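Local atomic coordinates of tail fiber protein (Pseudomonas aeruginosa, PDB entry 6CL6), a protein that forms the trimeric receptor-binding fiber of an R-type pyocin, a contractile injection system of Pseudomonas aeruginosa, and probably recognises the surface of target bacteria. Residues Ile89-Ser92 / Glu98-Val101; Leu171-Ala176 / Ile181-Gln186. One frame throughout, in Å; residues are numbered along the deposited sequence.

Contact 1 (Ile89-Ser92 / Glu98-Val101)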
ATOM      1  N   ILE A  89     -40.251 -48.798  23.904  1.00 11.03           N
ATOM      2  CA  ILE A  89     -39.916 -47.438  24.293  1.00  7.43           C
ATOM      3  C   ILE A  89     -39.289 -47.485  25.677  1.00  9.90           C
ATOM      4  O   ILE A  89     -39.906 -47.998  26.619  1.00 12.59           O
ATOM      5  CB  ILE A  89     -41.159 -46.524  24.326  1.00 10.97           C
ATOM      6  CG1 ILE A  89     -41.814 -46.458  22.962  1.00 14.98           C
ATOM      7  CG2 ILE A  89     -40.774 -45.152  24.871  1.00 11.13           C
ATOM      8  CD1 ILE A  89     -43.192 -45.914  22.987  1.00 11.05           C
ATOM      9  N   ALA A  90     -38.098 -46.922  25.807  1.00 13.68           N
ATOM     10  CA  ALA A  90     -37.353 -46.916  27.057  1.00 11.56           C
ATOM     11  C   ALA A  90     -37.261 -45.490  27.575  1.00 13.19           C
ATOM     12  O   ALA A  90     -36.904 -44.566  26.819  1.00 12.02           O
ATOM     13  CB  ALA A  90     -35.964 -47.534  26.865  1.00 11.43           C
ATOM     14  N   THR A  91     -37.580 -45.308  28.854  1.00  9.25           N
ATOM     15  CA  THR A  91     -37.450 -44.019  29.511  1.00  7.59           C
ATOM     16  C   THR A  91     -36.653 -44.209  30.794  1.00 20.61           C
ATOM     17  O   THR A  91     -36.734 -45.252  31.442  1.00 10.02           O
ATOM     18  CB  THR A  91     -38.804 -43.396  29.802  1.00 11.37           C
ATOM     19  OG1 THR A  91     -39.629 -44.354  30.497  1.00  8.08           O
ATOM     20  CG2 THR A  91     -39.477 -43.011  28.483  1.00 11.88           C
ATOM     21  N   SER A  92     -35.869 -43.190  31.143  1.00 10.77           N
ATOM     22  CA  SER A  92     -34.886 -43.324  32.200  1.00 10.57           C
ATOM     23  C   SER A  92     -35.551 -43.444  33.554  1.00  9.61           C
ATOM     24  O   SER A  92     -36.607 -42.869  33.818  1.00 12.36           O
ATOM     25  CB  SER A  92     -33.929 -42.112  32.180  1.00 16.45           C
ATOM     26  OG  SER A  92     -34.680 -40.891  32.182  1.00 12.82           O
ATOM     27  N   GLU A  98     -34.338 -39.134  29.745  1.00 13.92           N
ATOM     28  CA  GLU A  98     -33.990 -39.629  28.426  1.00  8.27           C
ATOM     29  C   GLU A  98     -35.014 -40.634  27.927  1.00 17.29           C
ATOM     30  O   GLU A  98     -35.631 -41.351  28.714  1.00 13.69           O
ATOM     31  CB  GLU A  98     -32.628 -40.320  28.424  1.00 11.48           C
ATOM     32  CG  GLU A  98     -31.492 -39.393  28.688  1.00 13.04           C
ATOM     33  CD  GLU A  98     -30.157 -40.090  28.840  1.00 18.22           C
ATOM     34  OE1 GLU A  98     -29.907 -41.116  28.169  1.00 23.79           O
ATOM     35  OE2 GLU A  98     -29.365 -39.611  29.672  1.00 23.86           O
ATOM     36  N   MET A  99     -35.130 -40.719  26.595  1.00 19.24           N
ATOM     37  CA  MET A  99     -36.023 -41.679  25.929  1.00 18.04           C
ATOM     38  C   MET A  99     -35.347 -42.287  24.715  1.00 20.07           C
ATOM     39  O   MET A  99     -34.642 -41.588  23.966  1.00 12.91           O
ATOM     40  CB  MET A  99     -37.321 -40.994  25.474  1.00  8.83           C
ATOM     41  CG  MET A  99     -38.303 -41.902  24.739  1.00 10.58           C
ATOM     42  SD  MET A  99     -39.749 -41.030  24.053  1.00 12.01           S
ATOM     43  CE  MET A  99     -40.549 -40.519  25.558  1.00 23.02           C
ATOM     44  N   TYR A 100     -35.601 -43.584  24.514  1.00  7.46           N
ATOM     45  CA  TYR A 100     -35.101 -44.371  23.401  1.00  9.33           C
ATOM     46  C   TYR A 100     -36.238 -45.221  22.834  1.00 14.90           C
ATOM     47  O   TYR A 100     -37.218 -45.512  23.522  1.00 11.84           O
ATOM     48  CB  TYR A 100     -33.941 -45.300  23.830  1.00 11.08           C
ATOM     49  CG  TYR A 100     -32.757 -44.533  24.340  1.00 15.30           C
ATOM     50  CD1 TYR A 100     -32.747 -44.020  25.640  1.00 10.71           C
ATOM     51  CD2 TYR A 100     -31.624 -44.321  23.528  1.00 13.49           C
ATOM     52  CE1 TYR A 100     -31.661 -43.299  26.120  1.00 14.45           C
ATOM     53  CE2 TYR A 100     -30.534 -43.610  24.009  1.00 16.81           C
ATOM     54  CZ  TYR A 100     -30.569 -43.094  25.309  1.00 17.94           C
ATOM     55  OH  TYR A 100     -29.518 -42.357  25.791  1.00 14.04           O
ATOM     56  N   VAL A 101     -36.073 -45.648  21.584  1.00 15.16           N
ATOM     57  CA  VAL A 101     -37.033 -46.527  20.918  1.00 18.28           C
ATOM     58  C   VAL A 101     -36.276 -47.588  20.133  1.00 12.39           C
ATOM     59  O   VAL A 101     -35.171 -47.338  19.613  1.00 14.50           O
ATOM     60  CB  VAL A 101     -37.989 -45.716  20.009  1.00 11.18           C
ATOM     61  CG1 VAL A 101     -37.208 -45.114  18.826  1.00 14.53           C
ATOM     62  CG2 VAL A 101     -39.118 -46.588  19.518  1.00 10.29           C
TER
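Met-99 lies beside Ile-89 and Thr-91, all three side chains rising from the same face of an antiparallel strand pair. Its CB and CG both pass Ala-90 O, at 3.8 and 3.7 Å. Set anti to the backbone N (chi1 179°), CG runs on between the two neighbours, 4.1 Å from Ile-89 CG2 and equally near Thr-91 CG2. The chain bends at its last torsion, chi3 -66°, which carries CE back to 4.0 Å from Thr-91 CG2. The methionine also packs on Met-99 of both neighbouring subunits, while Thr-91 OG1 bonds to Ser-87 OG of the second subunit.

On the other face Ala-90 sits opposite Tyr-100, their backbones joined by two hydrogen bonds of 2.8 Å, Ala-90 N to Tyr-100 O and Tyr-100 N to Ala-90 O. The tyrosine OH reaches Glu-98 OE1 nearly along the C-O axis, and OE2 of that carboxylate hydrogen-bonds Thr-96 OG1 and forms a salt bridge with Arg-70. At the turn end, Ser-92 OG accepts a hydrogen bond from Glu-98 N (3.0 Å) and also bonds to Thr-96 O, tying the end of strand 85-92 to the connecting loop of a beta hairpin whose Met-99 face is buried in the trimer.

Contact 2 (Leu171-Ala176 / Ile181-Gln186)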
ATOM      1  N   LEU A 171     -19.649 -20.543  21.042  1.00 10.30           N
ATOM      2  CA  LEU A 171     -18.843 -21.729  20.799  1.00 10.15           C
ATOM      3  C   LEU A 171     -19.655 -22.852  20.194  1.00 11.41           C
ATOM      4  O   LEU A 171     -20.688 -23.243  20.759  1.00 11.44           O
ATOM      5  CB  LEU A 171     -18.214 -22.245  22.092  1.00  9.19           C
ATOM      6  CG  LEU A 171     -17.437 -23.552  22.046  1.00  6.50           C
ATOM      7  CD1 LEU A 171     -16.112 -23.325  21.308  1.00 11.82           C
ATOM      8  CD2 LEU A 171     -17.154 -24.078  23.427  1.00 11.25           C
ATOM      9  N   HIS A 172     -19.151 -23.407  19.080  1.00  6.92           N
ATOM     10  CA  HIS A 172     -19.663 -24.654  18.527  1.00  9.42           C
ATOM     11  C   HIS A 172     -18.636 -25.763  18.699  1.00  9.63           C
ATOM     12  O   HIS A 172     -17.435 -25.547  18.495  1.00 11.23           O
ATOM     13  CB  HIS A 172     -19.994 -24.549  17.038  1.00  8.35           C
ATOM     14  CG  HIS A 172     -21.362 -24.045  16.746  1.00 11.37           C
ATOM     15  ND1 HIS A 172     -21.650 -22.706  16.636  1.00 14.58           N
ATOM     16  CD2 HIS A 172     -22.528 -24.701  16.516  1.00 18.27           C
ATOM     17  CE1 HIS A 172     -22.933 -22.552  16.349  1.00 18.28           C
ATOM     18  NE2 HIS A 172     -23.490 -23.747  16.292  1.00 18.78           N
ATOM     19  N   VAL A 173     -19.101 -26.948  19.068  1.00 11.29           N
ATOM     20  CA  VAL A 173     -18.254 -28.122  19.131  1.00  5.04           C
ATOM     21  C   VAL A 173     -18.844 -29.186  18.220  1.00 13.14           C
ATOM     22  O   VAL A 173     -20.000 -29.593  18.402  1.00 13.35           O
ATOM     23  CB  VAL A 173     -18.120 -28.649  20.563  1.00  7.42           C
ATOM     24  CG1 VAL A 173     -17.169 -29.853  20.587  1.00  7.98           C
ATOM     25  CG2 VAL A 173     -17.675 -27.584  21.514  1.00  7.69           C
ATOM     26  N   TYR A 174     -18.050 -29.662  17.274  1.00  8.52           N
ATOM     27  CA  TYR A 174     -18.376 -30.796  16.418  1.00 11.04           C
ATOM     28  C   TYR A 174     -17.414 -31.926  16.768  1.00  7.29           C
ATOM     29  O   TYR A 174     -16.314 -32.036  16.217  1.00 11.20           O
ATOM     30  CB  TYR A 174     -18.321 -30.428  14.949  1.00 15.76           C
ATOM     31  CG  TYR A 174     -19.076 -29.156  14.628  1.00 13.50           C
ATOM     32  CD1 TYR A 174     -20.464 -29.139  14.555  1.00 11.40           C
ATOM     33  CD2 TYR A 174     -18.400 -27.985  14.371  1.00 29.03           C
ATOM     34  CE1 TYR A 174     -21.141 -28.011  14.256  1.00 14.67           C
ATOM     35  CE2 TYR A 174     -19.073 -26.838  14.066  1.00 13.03           C
ATOM     36  CZ  TYR A 174     -20.463 -26.858  14.012  1.00 21.73           C
ATOM     37  OH  TYR A 174     -21.163 -25.739  13.692  1.00 18.10           O
ATOM     38  N   ALA A 175     -17.870 -32.792  17.687  1.00 12.41           N
ATOM     39  CA  ALA A 175     -17.047 -33.902  18.175  1.00 13.88           C
ATOM     40  C   ALA A 175     -17.172 -35.064  17.183  1.00  8.93           C
ATOM     41  O   ALA A 175     -17.905 -36.048  17.389  1.00 11.90           O
ATOM     42  CB  ALA A 175     -17.460 -34.277  19.588  1.00 15.02           C
ATOM     43  N   ALA A 176     -16.453 -34.929  16.072  1.00 12.26           N
ATOM     44  CA  ALA A 176     -16.541 -35.937  15.009  1.00 14.99           C
ATOM     45  C   ALA A 176     -16.112 -37.293  15.516  1.00 22.62           C
ATOM     46  O   ALA A 176     -16.788 -38.302  15.282  1.00 15.04           O
ATOM     47  CB  ALA A 176     -15.694 -35.539  13.807  1.00 18.96           C
ATOM     48  N   ILE A 181     -11.815 -33.429  17.179  1.00 10.58           N
ATOM     49  CA  ILE A 181     -12.784 -32.591  17.859  1.00  9.67           C
ATOM     50  C   ILE A 181     -12.655 -31.203  17.258  1.00 13.86           C
ATOM     51  O   ILE A 181     -11.628 -30.550  17.440  1.00 13.00           O
ATOM     52  CB  ILE A 181     -12.569 -32.512  19.370  1.00 17.00           C
ATOM     53  CG1 ILE A 181     -12.506 -33.880  20.040  1.00 17.99           C
ATOM     54  CG2 ILE A 181     -13.675 -31.625  20.009  1.00 12.12           C
ATOM     55  CD1 ILE A 181     -13.774 -34.659  20.001  1.00 25.68           C
ATOM     56  N   TYR A 182     -13.663 -30.755  16.526  1.00 10.60           N
ATOM     57  CA  TYR A 182     -13.625 -29.431  15.879  1.00  8.38           C
ATOM     58  C   TYR A 182     -14.379 -28.419  16.747  1.00  7.93           C
ATOM     59  O   TYR A 182     -15.410 -28.759  17.352  1.00 10.15           O
ATOM     60  CB  TYR A 182     -14.257 -29.518  14.491  1.00  7.73           C
ATOM     61  CG  TYR A 182     -13.480 -30.363  13.515  1.00  6.64           C
ATOM     62  CD1 TYR A 182     -13.636 -31.744  13.449  1.00 10.77           C
ATOM     63  CD2 TYR A 182     -12.578 -29.773  12.636  1.00  7.39           C
ATOM     64  CE1 TYR A 182     -12.918 -32.506  12.570  1.00 11.89           C
ATOM     65  CE2 TYR A 182     -11.871 -30.535  11.726  1.00 12.86           C
ATOM     66  CZ  TYR A 182     -12.022 -31.884  11.707  1.00 10.18           C
ATOM     67  OH  TYR A 182     -11.313 -32.655  10.812  1.00 11.49           O
ATOM     68  N   GLN A 183     -13.874 -27.193  16.794  1.00  5.67           N
ATOM     69  CA  GLN A 183     -14.540 -26.075  17.442  1.00  9.60           C
ATOM     70  C   GLN A 183     -14.528 -24.850  16.524  1.00 13.22           C
ATOM     71  O   GLN A 183     -13.581 -24.626  15.773  1.00 10.02           O
ATOM     72  CB  GLN A 183     -13.870 -25.700  18.786  1.00 12.02           C
ATOM     73  CG  GLN A 183     -13.809 -26.830  19.796  1.00 18.85           C
ATOM     74  CD  GLN A 183     -13.183 -26.419  21.093  1.00 11.85           C
ATOM     75  OE1 GLN A 183     -12.258 -25.587  21.108  1.00 10.46           O
ATOM     76  NE2 GLN A 183     -13.681 -26.981  22.211  1.00 10.20           N
ATOM     77  N   THR A 184     -15.565 -24.038  16.647  1.00 13.59           N
ATOM     78  CA  THR A 184     -15.606 -22.688  16.107  1.00 11.83           C
ATOM     79  C   THR A 184     -16.073 -21.730  17.196  1.00  9.68           C
ATOM     80  O   THR A 184     -16.752 -22.131  18.144  1.00 11.81           O
ATOM     81  CB  THR A 184     -16.549 -22.533  14.909  1.00  7.63           C
ATOM     82  OG1 THR A 184     -17.914 -22.667  15.349  1.00 11.16           O
ATOM     83  CG2 THR A 184     -16.223 -23.546  13.880  1.00  8.80           C
ATOM     84  N   TYR A 185     -15.674 -20.458  17.057  1.00 13.40           N
ATOM     85  CA  TYR A 185     -16.000 -19.406  18.028  1.00  7.24           C
ATOM     86  C   TYR A 185     -16.297 -18.142  17.257  1.00 10.51           C
ATOM     87  O   TYR A 185     -15.456 -17.675  16.471  1.00 11.59           O
ATOM     88  CB  TYR A 185     -14.856 -19.153  18.990  1.00  7.01           C
ATOM     89  CG  TYR A 185     -15.247 -18.400  20.262  1.00  9.50           C
ATOM     90  CD1 TYR A 185     -15.904 -19.072  21.304  1.00 12.57           C
ATOM     91  CD2 TYR A 185     -15.004 -17.050  20.412  1.00 11.91           C
ATOM     92  CE1 TYR A 185     -16.277 -18.418  22.467  1.00 14.76           C
ATOM     93  CE2 TYR A 185     -15.370 -16.370  21.607  1.00 12.67           C
ATOM     94  CZ  TYR A 185     -16.013 -17.095  22.628  1.00  9.43           C
ATOM     95  OH  TYR A 185     -16.415 -16.503  23.792  1.00 16.22           O
ATOM     96  N   GLN A 186     -17.478 -17.607  17.472  1.00 13.73           N
ATOM     97  CA  GLN A 186     -17.933 -16.368  16.841  1.00 12.49           C
ATOM     98  C   GLN A 186     -18.044 -15.303  17.929  1.00 13.64           C
ATOM     99  O   GLN A 186     -18.892 -15.397  18.826  1.00 12.96           O
ATOM    100  CB  GLN A 186     -19.258 -16.609  16.123  1.00  8.11           C
ATOM    101  CG  GLN A 186     -19.862 -15.355  15.489  1.00  7.98           C
ATOM    102  CD  GLN A 186     -21.202 -15.615  14.818  1.00 13.37           C
ATOM    103  OE1 GLN A 186     -21.633 -16.763  14.635  1.00 13.76           O
ATOM    104  NE2 GLN A 186     -21.871 -14.541  14.454  1.00 14.64           N
TER
HETATM  105  O   HOH W   1     -19.409 -20.750  16.664  1.00 13.01           O
HETATM  106  O   HOH W   2     -19.739 -23.367  13.305  1.00 13.80           O
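The rings of His-172 and Tyr-174 share a face of the strand pair with Thr-184 and Tyr-182, and each meets a water in its plane, at its edge. The His-172 ring also meets that of Trp-148, their planes about 15° apart. One water bridges His-172 ND1 and Thr-184 OG1; the second lies 2.8 Å from both Tyr-174 OH and Thr-184 OG1. With chi1 of 69°, Thr-184 holds this oxygen between its backbone N and carbonyl carbon, 3.3 Å from His-172 CB. Tyr-174 also has Thr-184 CG2 at its ring edge, and the ring of Tyr-182 takes Tyr-174 O in plane at an edge. His-172 meets Tyr-174 of the second subunit edge-to-face, and Tyr-174 meets His-172 of the third in the same way.

These strands form an antiparallel beta hairpin inside a mixed sheet. Its hydrogen-bonded pairs are His-172 with Thr-184 and Tyr-174 with Tyr-182; the bond from Tyr-182 N arrives above the carbonyl plane of Tyr-174.

The opposite face is largely apolar. Val-173 CG1 lies 4.0 Å from Ile-181 CG2, and Ile-181 CD1 reaches Ala-175 CB at 3.7 Å. Gln-183 runs alongside Val-173, its amide NE2 4.1 Å from Val-173 CG2; OE1 accepts a hydrogen bond from Arg-196, and NE2 bonds to Met-143 O and Leu-140 O. Leu-171 CB packs against Tyr-185 CD1 at 4.0 Å.

Overall arrangement
Along the chain the hairpin of contact 1 is complete well before that of contact 2 begins, and the two belong to separate sheets of a very elongated molecule. Their centres lie 28 Å apart and their nearest atoms about 16 Å. Contact 1 joins strands 85-92 and 99-104 of an all-antiparallel sheet, whereas contact 2 joins strands 169-177 and 180-187 in the middle of a mixed one. Both sheets precede the region around His-243 and His-245, which bind iron, and the C-terminal part with its calcium site at Asp-309 and Gly-358. Each contact packs against both neighbouring subunits, consistent with two successive globular stations at which the three chains are held together.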